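Local atomic coordinates of uncharacterized NTF2-like protein (Mesorhizobium loti, PDB entry 3FH1), a protein that is of unknown function but belongs to the SnoaL-like family of the NTF2 clan, whose cone-shaped fold commonly encloses a small-molecule pocket. Residues N27-L32 with A36-L41; E84-A89 with A93-R98; W97-W100 with S106-G109. All blocks are in the same frame, centred on the assembly; numbering follows the deposited sequence.

Interaction 1 is a small, buried and wholly apolar contact between the end of helix 16-31 and the 36-41 turn leading into a short helix, whereas interactions 2 and 3 are partly buried antiparallel strand pairings in the curved sheet, beside the second subunit. Strand 92-100 serves both: 93-98 bonds to strand 80-89 on one flank, 97-100 to strand 106-116 on the other, with W97 and R98 common to the two. N27 meets T86 and I95, so interaction 1 touches interaction 2, while interaction 3 stays about 7 Å away at the nearest atoms. Charged side chains gather on the face toward the second subunit, where E84 of interaction 2 bridges to R108 of interaction 3.

Interaction 1: N27-L32 with A36-L41; sequences NDVFQL and AALPEL. With EDO (1,2-ethanediol), chain D.
V29 sets both of its methyl groups against the isobutyl end of L38, and the two side chains cross at about a right angle. CG1 of V29 lies 4.0 Å from CG of L38, and CG2 of V29 comes equally near L38 CD2, so the branch point of the leucine rests against the fork of the valine. CG1 points away from the backbone N of V29 (chi1 161°), which also brings it over the centre of the neighbouring F30 ring, 4.1 Å above its plane. A37 adds a lighter touch, its CB 4.1 Å from CG2 of V29. No hydrogen bond crosses between 27-32 and 36-41; apolar packing alone joins them, and the overlap is small. W70 meets the F30 ring edge-to-face and also touches L38, while A74 packs on V29 and F30, so helix 63-75 continues the same apolar layer. O1 of an ethanediol, probably from the crystallisation liquor, donates to P39 O at 2.9 Å. The arrangement is a hydrophobic packing of the end of helix 16-31 against the start of the short helix 38-41, which follows it after a short connection, in the helical layer that backs the curved sheet of the NTF2-like fold.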
ATOM      1  N   ASN A  27       1.377 -15.419   4.516  1.00 21.64           N
ATOM      2  CA  ASN A  27       2.746 -15.018   4.833  1.00 22.83           C
ATOM      3  C   ASN A  27       3.655 -16.228   5.081  1.00 22.54           C
ATOM      4  O   ASN A  27       4.834 -16.229   4.709  1.00 24.67           O
ATOM      5  CB  ASN A  27       2.729 -14.047   6.009  1.00 25.33           C
ATOM      6  CG  ASN A  27       2.322 -12.641   5.608  1.00 24.33           C
ATOM      7  OD1 ASN A  27       2.458 -12.243   4.420  1.00 25.60           O
ATOM      8  ND2 ASN A  27       1.887 -11.870   6.588  1.00 26.24           N
ATOM      9  N   ASP A  28       3.108 -17.268   5.735  1.00 23.45           N
ATOM     10  CA  ASP A  28       3.891 -18.468   6.034  1.00 23.20           C
ATOM     11  C   ASP A  28       4.348 -19.153   4.768  1.00 24.36           C
ATOM     12  O   ASP A  28       5.408 -19.745   4.753  1.00 25.25           O
ATOM     13  CB  ASP A  28       3.107 -19.489   6.842  1.00 23.61           C
ATOM     14  CG  ASP A  28       3.012 -19.159   8.316  1.00 34.70           C
ATOM     15  OD1 ASP A  28       3.739 -18.259   8.793  1.00 35.05           O
ATOM     16  OD2 ASP A  28       2.176 -19.819   8.994  1.00 34.40           O
ATOM     17  N   VAL A  29       3.589 -19.043   3.676  1.00 20.87           N
ATOM     18  CA  VAL A  29       4.031 -19.664   2.422  1.00 22.23           C
ATOM     19  C   VAL A  29       5.427 -19.143   2.060  1.00 23.31           C
ATOM     20  O   VAL A  29       6.303 -19.905   1.645  1.00 23.74           O
ATOM     21  CB  VAL A  29       3.048 -19.362   1.266  1.00 24.19           C
ATOM     22  CG1 VAL A  29       3.739 -19.596  -0.137  1.00 21.55           C
ATOM     23  CG2 VAL A  29       1.746 -20.164   1.445  1.00 22.79           C
ATOM     24  N   PHE A  30       5.629 -17.851   2.251  1.00 22.55           N
ATOM     25  CA  PHE A  30       6.879 -17.207   1.860  1.00 24.91           C
ATOM     26  C   PHE A  30       7.964 -17.423   2.881  1.00 25.22           C
ATOM     27  O   PHE A  30       9.114 -17.625   2.517  1.00 27.92           O
ATOM     28  CB  PHE A  30       6.641 -15.726   1.513  1.00 25.61           C
ATOM     29  CG  PHE A  30       5.648 -15.588   0.441  1.00 22.02           C
ATOM     30  CD1 PHE A  30       6.015 -15.715  -0.876  1.00 22.62           C
ATOM     31  CD2 PHE A  30       4.315 -15.460   0.745  1.00 22.56           C
ATOM     32  CE1 PHE A  30       5.057 -15.679  -1.879  1.00 24.61           C
ATOM     33  CE2 PHE A  30       3.361 -15.452  -0.265  1.00 25.62           C
ATOM     34  CZ  PHE A  30       3.756 -15.545  -1.565  1.00 25.18           C
ATOM     35  N   GLN A  31       7.599 -17.340   4.145  1.00 23.03           N
ATOM     36  CA  GLN A  31       8.576 -17.529   5.233  1.00 25.04           C
ATOM     37  C   GLN A  31       9.110 -18.948   5.278  1.00 25.89           C
ATOM     38  O   GLN A  31      10.300 -19.152   5.544  1.00 26.51           O
ATOM     39  CB  GLN A  31       7.933 -17.187   6.558  1.00 24.71           C
ATOM     40  CG  GLN A  31       7.521 -15.714   6.674  1.00 29.55           C
ATOM     41  CD  GLN A  31       8.706 -14.754   6.526  1.00 39.11           C
ATOM     42  OE1 GLN A  31       9.666 -14.811   7.305  1.00 44.52           O
ATOM     43  NE2 GLN A  31       8.657 -13.905   5.525  1.00 37.95           N
ATOM     44  N   LEU A  32       8.251 -19.931   4.990  1.00 23.95           N
ATOM     45  CA  LEU A  32       8.615 -21.338   4.994  1.00 25.41           C
ATOM     46  C   LEU A  32       9.018 -21.863   3.615  1.00 25.42           C
ATOM     47  O   LEU A  32       9.392 -23.015   3.477  1.00 24.94           O
ATOM     48  CB  LEU A  32       7.443 -22.163   5.523  1.00 26.59           C
ATOM     49  CG  LEU A  32       6.980 -21.790   6.938  1.00 32.70           C
ATOM     50  CD1 LEU A  32       5.786 -22.648   7.293  1.00 40.76           C
ATOM     51  CD2 LEU A  32       8.085 -21.957   7.967  1.00 37.44           C
ATOM     52  N   ALA A  36       2.435 -25.158  -0.555  1.00 25.94           N
ATOM     53  CA  ALA A  36       1.320 -26.115  -0.450  1.00 27.26           C
ATOM     54  C   ALA A  36      -0.032 -25.460  -0.115  1.00 27.42           C
ATOM     55  O   ALA A  36      -1.043 -25.827  -0.689  1.00 28.97           O
ATOM     56  CB  ALA A  36       1.664 -27.216   0.596  1.00 28.30           C
ATOM     57  N   ALA A  37      -0.048 -24.469   0.772  1.00 29.88           N
ATOM     58  CA  ALA A  37      -1.313 -23.774   1.139  1.00 29.69           C
ATOM     59  C   ALA A  37      -1.908 -22.858   0.098  1.00 28.90           C
ATOM     60  O   ALA A  37      -3.058 -22.378   0.272  1.00 28.35           O
ATOM     61  CB  ALA A  37      -1.128 -22.942   2.477  1.00 32.63           C
ATOM     62  N   LEU A  38      -1.164 -22.505  -0.942  1.00 22.29           N
ATOM     63  CA  LEU A  38      -1.662 -21.450  -1.787  1.00 23.55           C
ATOM     64  C   LEU A  38      -3.029 -21.707  -2.395  1.00 22.62           C
ATOM     65  O   LEU A  38      -3.899 -20.839  -2.302  1.00 24.32           O
ATOM     66  CB  LEU A  38      -0.679 -20.974  -2.863  1.00 24.16           C
ATOM     67  CG  LEU A  38       0.538 -20.181  -2.436  1.00 27.77           C
ATOM     68  CD1 LEU A  38       1.530 -20.147  -3.619  1.00 22.25           C
ATOM     69  CD2 LEU A  38       0.121 -18.767  -1.920  1.00 25.43           C
ATOM     70  N   PRO A  39      -3.235 -22.882  -3.017  1.00 21.27           N
ATOM     71  CA  PRO A  39      -4.531 -23.018  -3.680  1.00 20.50           C
ATOM     72  C   PRO A  39      -5.762 -22.849  -2.817  1.00 20.08           C
ATOM     73  O   PRO A  39      -6.731 -22.221  -3.259  1.00 22.06           O
ATOM     74  CB  PRO A  39      -4.477 -24.424  -4.242  1.00 19.77           C
ATOM     75  CG  PRO A  39      -3.043 -24.721  -4.402  1.00 22.88           C
ATOM     76  CD  PRO A  39      -2.354 -24.038  -3.276  1.00 22.91           C
ATOM     77  N   GLU A  40      -5.728 -23.352  -1.581  1.00 21.26           N
ATOM     78  CA  GLU A  40      -6.917 -23.253  -0.739  1.00 21.55           C
ATOM     79  C   GLU A  40      -7.200 -21.831  -0.270  1.00 20.60           C
ATOM     80  O   GLU A  40      -8.328 -21.499   0.124  1.00 21.95           O
ATOM     81  CB  GLU A  40      -6.765 -24.206   0.437  1.00 24.17           C
ATOM     82  CG  GLU A  40      -5.761 -23.754   1.461  1.00 27.57           C
ATOM     83  CD  GLU A  40      -5.250 -24.921   2.353  1.00 30.97           C
ATOM     84  OE1 GLU A  40      -4.790 -25.943   1.816  1.00 35.77           O
ATOM     85  OE2 GLU A  40      -5.292 -24.750   3.579  1.00 39.26           O
ATOM     86  N   LEU A  41      -6.196 -20.961  -0.339  1.00 20.94           N
ATOM     87  CA  LEU A  41      -6.335 -19.576   0.120  1.00 20.77           C
ATOM     88  C   LEU A  41      -6.800 -18.615  -0.981  1.00 22.23           C
ATOM     89  O   LEU A  41      -7.080 -17.459  -0.678  1.00 21.01           O
ATOM     90  CB  LEU A  41      -4.997 -19.039   0.644  1.00 21.48           C
ATOM     91  CG  LEU A  41      -4.379 -19.741   1.836  1.00 21.31           C
ATOM     92  CD1 LEU A  41      -3.029 -19.103   2.114  1.00 23.68           C
ATOM     93  CD2 LEU A  41      -5.309 -19.620   3.029  1.00 24.59           C
TER
HETATM   94  C1  EDO D 131      -9.602 -23.939  -3.823  1.00 40.72           C
HETATM   95  O1  EDO D 131      -9.562 -22.773  -2.948  1.00 31.86           O
HETATM   96  C2  EDO D 131     -10.277 -25.107  -3.136  1.00 38.94           C
HETATM   97  O2  EDO D 131      -9.733 -25.294  -1.808  1.00 41.23           O

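Interaction 2: E84-A89 with A93-R98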
ATOM      1  N   GLU A  84       7.519  -6.484   7.615  1.00 19.84           N
ATOM      2  CA  GLU A  84       7.581  -5.252   8.380  1.00 19.96           C
ATOM      3  C   GLU A  84       6.321  -5.070   9.225  1.00 21.84           C
ATOM      4  O   GLU A  84       6.408  -4.779  10.426  1.00 25.08           O
ATOM      5  CB  GLU A  84       7.815  -4.031   7.493  1.00 21.02           C
ATOM      6  CG  GLU A  84       9.149  -4.031   6.825  1.00 19.86           C
ATOM      7  CD  GLU A  84       9.357  -2.789   5.935  1.00 22.61           C
ATOM      8  OE1 GLU A  84       8.370  -2.055   5.687  1.00 21.11           O
ATOM      9  OE2 GLU A  84      10.496  -2.569   5.497  1.00 21.90           O
ATOM     10  N   GLU A  85       5.156  -5.225   8.613  1.00 22.84           N
ATOM     11  CA  GLU A  85       3.900  -5.046   9.325  1.00 23.75           C
ATOM     12  C   GLU A  85       2.771  -5.611   8.519  1.00 23.64           C
ATOM     13  O   GLU A  85       2.667  -5.320   7.327  1.00 23.07           O
ATOM     14  CB  GLU A  85       3.582  -3.569   9.571  1.00 21.88           C
ATOM     15  CG  GLU A  85       2.348  -3.359  10.473  1.00 24.81           C
ATOM     16  CD  GLU A  85       1.883  -1.909  10.436  1.00 32.78           C
ATOM     17  OE1 GLU A  85       1.746  -1.343   9.338  1.00 53.04           O
ATOM     18  OE2 GLU A  85       1.572  -1.415  11.485  1.00 41.51           O
ATOM     19  N   THR A  86       1.897  -6.357   9.180  1.00 22.65           N
ATOM     20  CA  THR A  86       0.615  -6.765   8.592  1.00 21.59           C
ATOM     21  C   THR A  86      -0.466  -6.050   9.370  1.00 23.83           C
ATOM     22  O   THR A  86      -0.533  -6.198  10.612  1.00 25.26           O
ATOM     23  CB  THR A  86       0.365  -8.282   8.695  1.00 23.39           C
ATOM     24  OG1 THR A  86       1.414  -8.991   8.028  1.00 26.06           O
ATOM     25  CG2 THR A  86      -0.969  -8.652   8.113  1.00 23.57           C
ATOM     26  N   PHE A  87      -1.264  -5.266   8.668  1.00 22.13           N
ATOM     27  CA  PHE A  87      -2.395  -4.498   9.228  1.00 22.95           C
ATOM     28  C   PHE A  87      -3.688  -4.997   8.578  1.00 22.64           C
ATOM     29  O   PHE A  87      -3.777  -5.062   7.345  1.00 22.57           O
ATOM     30  CB  PHE A  87      -2.254  -2.992   8.997  1.00 26.52           C
ATOM     31  CG  PHE A  87      -3.493  -2.229   9.393  1.00 27.15           C
ATOM     32  CD1 PHE A  87      -3.756  -2.033  10.718  1.00 28.43           C
ATOM     33  CD2 PHE A  87      -4.388  -1.765   8.427  1.00 35.93           C
ATOM     34  CE1 PHE A  87      -4.921  -1.381  11.134  1.00 31.88           C
ATOM     35  CE2 PHE A  87      -5.542  -1.094   8.800  1.00 37.02           C
ATOM     36  CZ  PHE A  87      -5.815  -0.902  10.151  1.00 33.37           C
ATOM     37  N   VAL A  88      -4.640  -5.390   9.404  1.00 22.41           N
ATOM     38  CA  VAL A  88      -5.920  -5.965   8.946  1.00 21.37           C
ATOM     39  C   VAL A  88      -7.092  -5.146   9.368  1.00 24.15           C
ATOM     40  O   VAL A  88      -7.140  -4.711  10.523  1.00 22.46           O
ATOM     41  CB  VAL A  88      -6.047  -7.402   9.551  1.00 25.10           C
ATOM     42  CG1 VAL A  88      -7.398  -7.984   9.290  1.00 29.74           C
ATOM     43  CG2 VAL A  88      -4.905  -8.283   9.001  1.00 21.62           C
ATOM     44  N   ALA A  89      -8.070  -4.994   8.485  1.00 21.88           N
ATOM     45  CA  ALA A  89      -9.324  -4.353   8.823  1.00 22.45           C
ATOM     46  C   ALA A  89     -10.414  -4.937   7.938  1.00 22.11           C
ATOM     47  O   ALA A  89     -10.393  -4.780   6.721  1.00 21.56           O
ATOM     48  CB  ALA A  89      -9.230  -2.807   8.679  1.00 22.74           C
ATOM     49  N   ALA A  93      -6.310  -6.117   4.008  1.00 20.50           N
ATOM     50  CA  ALA A  93      -5.098  -6.068   4.755  1.00 21.43           C
ATOM     51  C   ALA A  93      -4.030  -5.409   3.967  1.00 21.57           C
ATOM     52  O   ALA A  93      -4.071  -5.343   2.741  1.00 23.34           O
ATOM     53  CB  ALA A  93      -4.636  -7.464   5.093  1.00 21.86           C
ATOM     54  N   THR A  94      -3.077  -4.854   4.693  1.00 20.53           N
ATOM     55  CA  THR A  94      -1.830  -4.402   4.048  1.00 20.70           C
ATOM     56  C   THR A  94      -0.657  -5.194   4.656  1.00 21.89           C
ATOM     57  O   THR A  94      -0.665  -5.498   5.841  1.00 23.64           O
ATOM     58  CB  THR A  94      -1.569  -2.861   4.199  1.00 23.60           C
ATOM     59  OG1 THR A  94      -1.430  -2.496   5.592  1.00 24.93           O
ATOM     60  CG2 THR A  94      -2.640  -2.072   3.531  1.00 23.22           C
ATOM     61  N   ILE A  95       0.287  -5.584   3.820  1.00 20.00           N
ATOM     62  CA  ILE A  95       1.472  -6.312   4.301  1.00 20.69           C
ATOM     63  C   ILE A  95       2.662  -5.587   3.767  1.00 20.30           C
ATOM     64  O   ILE A  95       2.892  -5.574   2.540  1.00 19.87           O
ATOM     65  CB  ILE A  95       1.550  -7.782   3.805  1.00 21.18           C
ATOM     66  CG1 ILE A  95       0.224  -8.530   4.099  1.00 21.54           C
ATOM     67  CG2 ILE A  95       2.744  -8.448   4.415  1.00 22.65           C
ATOM     68  CD1 ILE A  95       0.097  -9.866   3.301  1.00 23.50           C
ATOM     69  N   ARG A  96       3.366  -4.896   4.672  1.00 20.89           N
ATOM     70  CA  ARG A  96       4.651  -4.272   4.307  1.00 20.24           C
ATOM     71  C   ARG A  96       5.759  -5.271   4.512  1.00 21.27           C
ATOM     72  O   ARG A  96       5.805  -5.992   5.508  1.00 20.93           O
ATOM     73  CB  ARG A  96       4.926  -2.984   5.095  1.00 20.97           C
ATOM     74  CG  ARG A  96       4.128  -1.774   4.612  1.00 25.15           C
ATOM     75  CD  ARG A  96       4.633  -0.547   5.354  1.00 25.65           C
ATOM     76  NE  ARG A  96       4.371  -0.469   6.794  1.00 24.74           N
ATOM     77  CZ  ARG A  96       5.310  -0.430   7.747  1.00 24.59           C
ATOM     78  NH1 ARG A  96       6.570  -0.662   7.485  1.00 23.47           N
ATOM     79  NH2 ARG A  96       4.975  -0.194   9.014  1.00 23.34           N
ATOM     80  N   TRP A  97       6.694  -5.277   3.567  1.00 21.54           N
ATOM     81  CA  TRP A  97       7.795  -6.215   3.508  1.00 21.00           C
ATOM     82  C   TRP A  97       9.066  -5.652   2.924  1.00 19.84           C
ATOM     83  O   TRP A  97       9.082  -4.595   2.309  1.00 20.27           O
ATOM     84  CB  TRP A  97       7.365  -7.481   2.723  1.00 20.47           C
ATOM     85  CG  TRP A  97       6.677  -7.222   1.424  1.00 21.95           C
ATOM     86  CD1 TRP A  97       5.337  -7.373   1.197  1.00 21.01           C
ATOM     87  CD2 TRP A  97       7.256  -6.881   0.145  1.00 20.81           C
ATOM     88  NE1 TRP A  97       5.030  -7.085  -0.098  1.00 22.84           N
ATOM     89  CE2 TRP A  97       6.181  -6.798  -0.774  1.00 20.35           C
ATOM     90  CE3 TRP A  97       8.544  -6.621  -0.310  1.00 22.38           C
ATOM     91  CZ2 TRP A  97       6.377  -6.455  -2.116  1.00 20.78           C
ATOM     92  CZ3 TRP A  97       8.724  -6.277  -1.629  1.00 22.53           C
ATOM     93  CH2 TRP A  97       7.668  -6.225  -2.508  1.00 21.92           C
ATOM     94  N   ARG A  98      10.162  -6.375   3.156  1.00 20.01           N
ATOM     95  CA  ARG A  98      11.437  -6.162   2.500  1.00 19.96           C
ATOM     96  C   ARG A  98      11.791  -7.472   1.797  1.00 20.99           C
ATOM     97  O   ARG A  98      11.822  -8.542   2.431  1.00 21.84           O
ATOM     98  CB  ARG A  98      12.528  -5.787   3.490  1.00 22.31           C
ATOM     99  CG  ARG A  98      13.868  -5.655   2.790  1.00 21.95           C
ATOM    100  CD  ARG A  98      14.976  -5.234   3.712  1.00 24.40           C
ATOM    101  NE  ARG A  98      14.752  -3.993   4.447  1.00 23.59           N
ATOM    102  CZ  ARG A  98      15.157  -2.814   3.995  1.00 22.39           C
ATOM    103  NH1 ARG A  98      15.773  -2.718   2.822  1.00 23.99           N
ATOM    104  NH2 ARG A  98      14.971  -1.726   4.720  1.00 25.12           N
TER
HETATM  105  O   HOH W   1       0.975  -2.926   6.692  1.00 22.68           O
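E84 opens the pairing with a classic beta bulge: it and E85 both face R96, and their amides reach R96 O from the same face of its carbonyl plane, E84 N at 2.8 Å and E85 N at 3.3 Å. The E84 carboxylate also takes R96 NH1 at its OE1, 2.9 Å away and well above the carboxylate plane, while its OE2 is bridged by R108. E85 returns a backbone bond, accepting R96 N at its O (2.8 Å). E85 CB lies over one face of the R96 guanidinium, and CG, anti to the backbone N (chi1 -173°), carries the carboxylate on to a weak salt bridge from R96 NH2 to OE1; the firmer partner of this carboxylate is R92 of the second subunit. The guanidinium thus lies between two carboxylates, each turned 64° from its plane. T86 stands beside I95, both pointing the same way, with T86 OG1 3.9 Å from I95 CG2. F87 and T94 form a regular hydrogen-bonded pair, both bonds in the carbonyl plane, and T94 OG1 sits at the edge of the F87 ring, 3.5 Å from F87 CB. A water 2.7 Å from T94 OG1 also lies within reach of E85 O and E85 OE1. V88 closes the contact with CG2 4.0 Å from CB of A93. This hairpin, strands 80-89 and 92-100, lies between strand 9-11 on one flank and strand 106-116 on the other. Helix 16-31 covers the T86, V88, A93 and I95 face through T19, M23 and N27, whereas the opposite face meets the second subunit, where R92 makes a cation-pi contact with F87 and T94 packs on its own counterpart.

Interaction 3: W97-W100 with S106-G109; sequences WRYW and SVRG
Strands 97-100 and 106-109 run antiparallel, their axes 4.6 Å apart at closest approach and their directions 155° apart, as the turn end of the beta hairpin 92-100/106-116 in the curved NTF2-like sheet. W97 with G109 and Y99 with V107 are the hydrogen-bonded pairs, two bonds each, between which R98 and R108 form a non-hydrogen-bonded pair.

The W97 indole lies flat over G109. Its CG is wedged between the backbone N and the carbonyl carbon (chi1 48°), which folds the ring across the neighbouring strand, and G109 CA stands 3.5 Å from the centroid of the six-membered ring, a CH-pi contact almost on the ring normal. A CB on G109 would clash with W97 CH2. W97 NE1 bonds to N111 and F81 meets the ring edge-to-face. Replacing the tryptophan with an alanine would probably open a gap over G109 CA, where the ring now packs, and leave N111 OD1 without its indole donor. Y99 and V107 follow the same face, with Y99 CB 4.2 Å from V107 CG1.

On the other face, R98 and R108 cross with their guanidinium planes 24° apart, R108 CG resting over the R98 group. Their charges are answered elsewhere: R98 NH2 by D56 of the second subunit, R108 NE by E84 and R108 NH1 by E49 of the second subunit. Next to the hairpin turn, S106 CB sits over one face of the W100 ring, 3.9 Å from the six-membered centroid, while S106 OG accepts R98 NH1 at 3.0 Å, in the guanidinium plane.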
ATOM      1  N   TRP A  97       6.694  -5.277   3.567  1.00 21.54           N
ATOM      2  CA  TRP A  97       7.795  -6.215   3.508  1.00 21.00           C
ATOM      3  C   TRP A  97       9.066  -5.652   2.924  1.00 19.84           C
ATOM      4  O   TRP A  97       9.082  -4.595   2.309  1.00 20.27           O
ATOM      5  CB  TRP A  97       7.365  -7.481   2.723  1.00 20.47           C
ATOM      6  CG  TRP A  97       6.677  -7.222   1.424  1.00 21.95           C
ATOM      7  CD1 TRP A  97       5.337  -7.373   1.197  1.00 21.01           C
ATOM      8  CD2 TRP A  97       7.256  -6.881   0.145  1.00 20.81           C
ATOM      9  NE1 TRP A  97       5.030  -7.085  -0.098  1.00 22.84           N
ATOM     10  CE2 TRP A  97       6.181  -6.798  -0.774  1.00 20.35           C
ATOM     11  CE3 TRP A  97       8.544  -6.621  -0.310  1.00 22.38           C
ATOM     12  CZ2 TRP A  97       6.377  -6.455  -2.116  1.00 20.78           C
ATOM     13  CZ3 TRP A  97       8.724  -6.277  -1.629  1.00 22.53           C
ATOM     14  CH2 TRP A  97       7.668  -6.225  -2.508  1.00 21.92           C
ATOM     15  N   ARG A  98      10.162  -6.375   3.156  1.00 20.01           N
ATOM     16  CA  ARG A  98      11.437  -6.162   2.500  1.00 19.96           C
ATOM     17  C   ARG A  98      11.791  -7.472   1.797  1.00 20.99           C
ATOM     18  O   ARG A  98      11.822  -8.542   2.431  1.00 21.84           O
ATOM     19  CB  ARG A  98      12.528  -5.787   3.490  1.00 22.31           C
ATOM     20  CG  ARG A  98      13.868  -5.655   2.790  1.00 21.95           C
ATOM     21  CD  ARG A  98      14.976  -5.234   3.712  1.00 24.40           C
ATOM     22  NE  ARG A  98      14.752  -3.993   4.447  1.00 23.59           N
ATOM     23  CZ  ARG A  98      15.157  -2.814   3.995  1.00 22.39           C
ATOM     24  NH1 ARG A  98      15.773  -2.718   2.822  1.00 23.99           N
ATOM     25  NH2 ARG A  98      14.971  -1.726   4.720  1.00 25.12           N
ATOM     26  N   TYR A  99      11.990  -7.380   0.490  1.00 21.43           N
ATOM     27  CA  TYR A  99      12.358  -8.542  -0.342  1.00 22.40           C
ATOM     28  C   TYR A  99      13.858  -8.532  -0.569  1.00 23.71           C
ATOM     29  O   TYR A  99      14.428  -7.515  -0.997  1.00 23.22           O
ATOM     30  CB  TYR A  99      11.616  -8.436  -1.685  1.00 23.93           C
ATOM     31  CG  TYR A  99      11.962  -9.522  -2.675  1.00 24.50           C
ATOM     32  CD1 TYR A  99      11.697 -10.824  -2.393  1.00 23.74           C
ATOM     33  CD2 TYR A  99      12.509  -9.213  -3.931  1.00 27.14           C
ATOM     34  CE1 TYR A  99      11.979 -11.834  -3.292  1.00 26.02           C
ATOM     35  CE2 TYR A  99      12.825 -10.229  -4.854  1.00 29.21           C
ATOM     36  CZ  TYR A  99      12.535 -11.541  -4.530  1.00 31.59           C
ATOM     37  OH  TYR A  99      12.806 -12.585  -5.410  1.00 29.88           O
ATOM     38  N   TRP A 100      14.484  -9.689  -0.320  1.00 23.28           N
ATOM     39  CA  TRP A 100      15.910  -9.884  -0.508  1.00 23.04           C
ATOM     40  C   TRP A 100      16.111 -10.738  -1.731  1.00 27.94           C
ATOM     41  O   TRP A 100      15.551 -11.821  -1.846  1.00 26.72           O
ATOM     42  CB  TRP A 100      16.546 -10.562   0.702  1.00 25.02           C
ATOM     43  CG  TRP A 100      16.494  -9.754   1.925  1.00 22.56           C
ATOM     44  CD1 TRP A 100      15.483  -9.704   2.853  1.00 22.81           C
ATOM     45  CD2 TRP A 100      17.518  -8.896   2.408  1.00 27.05           C
ATOM     46  NE1 TRP A 100      15.824  -8.850   3.860  1.00 27.05           N
ATOM     47  CE2 TRP A 100      17.064  -8.334   3.611  1.00 22.76           C
ATOM     48  CE3 TRP A 100      18.772  -8.528   1.923  1.00 26.82           C
ATOM     49  CZ2 TRP A 100      17.829  -7.438   4.356  1.00 25.97           C
ATOM     50  CZ3 TRP A 100      19.518  -7.632   2.657  1.00 26.09           C
ATOM     51  CH2 TRP A 100      19.047  -7.114   3.873  1.00 27.10           C
ATOM     52  N   SER A 106      18.162  -5.611  -1.741  1.00 25.79           N
ATOM     53  CA  SER A 106      16.806  -5.728  -1.241  1.00 23.79           C
ATOM     54  C   SER A 106      16.004  -4.561  -1.727  1.00 23.08           C
ATOM     55  O   SER A 106      16.576  -3.590  -2.250  1.00 22.92           O
ATOM     56  CB  SER A 106      16.754  -5.765   0.288  1.00 24.05           C
ATOM     57  OG  SER A 106      17.066  -4.507   0.864  1.00 24.88           O
ATOM     58  N   VAL A 107      14.693  -4.674  -1.579  1.00 21.62           N
ATOM     59  CA  VAL A 107      13.783  -3.588  -1.876  1.00 19.80           C
ATOM     60  C   VAL A 107      12.576  -3.668  -0.916  1.00 22.19           C
ATOM     61  O   VAL A 107      12.072  -4.748  -0.597  1.00 21.70           O
ATOM     62  CB  VAL A 107      13.323  -3.561  -3.362  1.00 21.00           C
ATOM     63  CG1 VAL A 107      12.558  -4.858  -3.756  1.00 21.27           C
ATOM     64  CG2 VAL A 107      12.492  -2.295  -3.652  1.00 26.27           C
ATOM     65  N   ARG A 108      12.143  -2.522  -0.401  1.00 19.13           N
ATOM     66  CA  ARG A 108      10.913  -2.491   0.382  1.00 19.74           C
ATOM     67  C   ARG A 108       9.691  -2.405  -0.507  1.00 21.66           C
ATOM     68  O   ARG A 108       9.707  -1.779  -1.572  1.00 21.85           O
ATOM     69  CB  ARG A 108      10.948  -1.337   1.367  1.00 19.53           C
ATOM     70  CG  ARG A 108      12.091  -1.309   2.339  1.00 19.72           C
ATOM     71  CD  ARG A 108      12.020  -0.092   3.228  1.00 22.62           C
ATOM     72  NE  ARG A 108      10.925  -0.138   4.192  1.00 20.09           N
ATOM     73  CZ  ARG A 108      10.317   0.945   4.669  1.00 22.55           C
ATOM     74  NH1 ARG A 108      10.699   2.144   4.306  1.00 20.88           N
ATOM     75  NH2 ARG A 108       9.336   0.820   5.542  1.00 23.58           N
ATOM     76  N   GLY A 109       8.599  -2.990  -0.028  1.00 20.42           N
ATOM     77  CA  GLY A 109       7.324  -3.019  -0.767  1.00 21.45           C
ATOM     78  C   GLY A 109       6.144  -3.248   0.113  1.00 18.64           C
ATOM     79  O   GLY A 109       6.243  -3.332   1.350  1.00 18.44           O
TER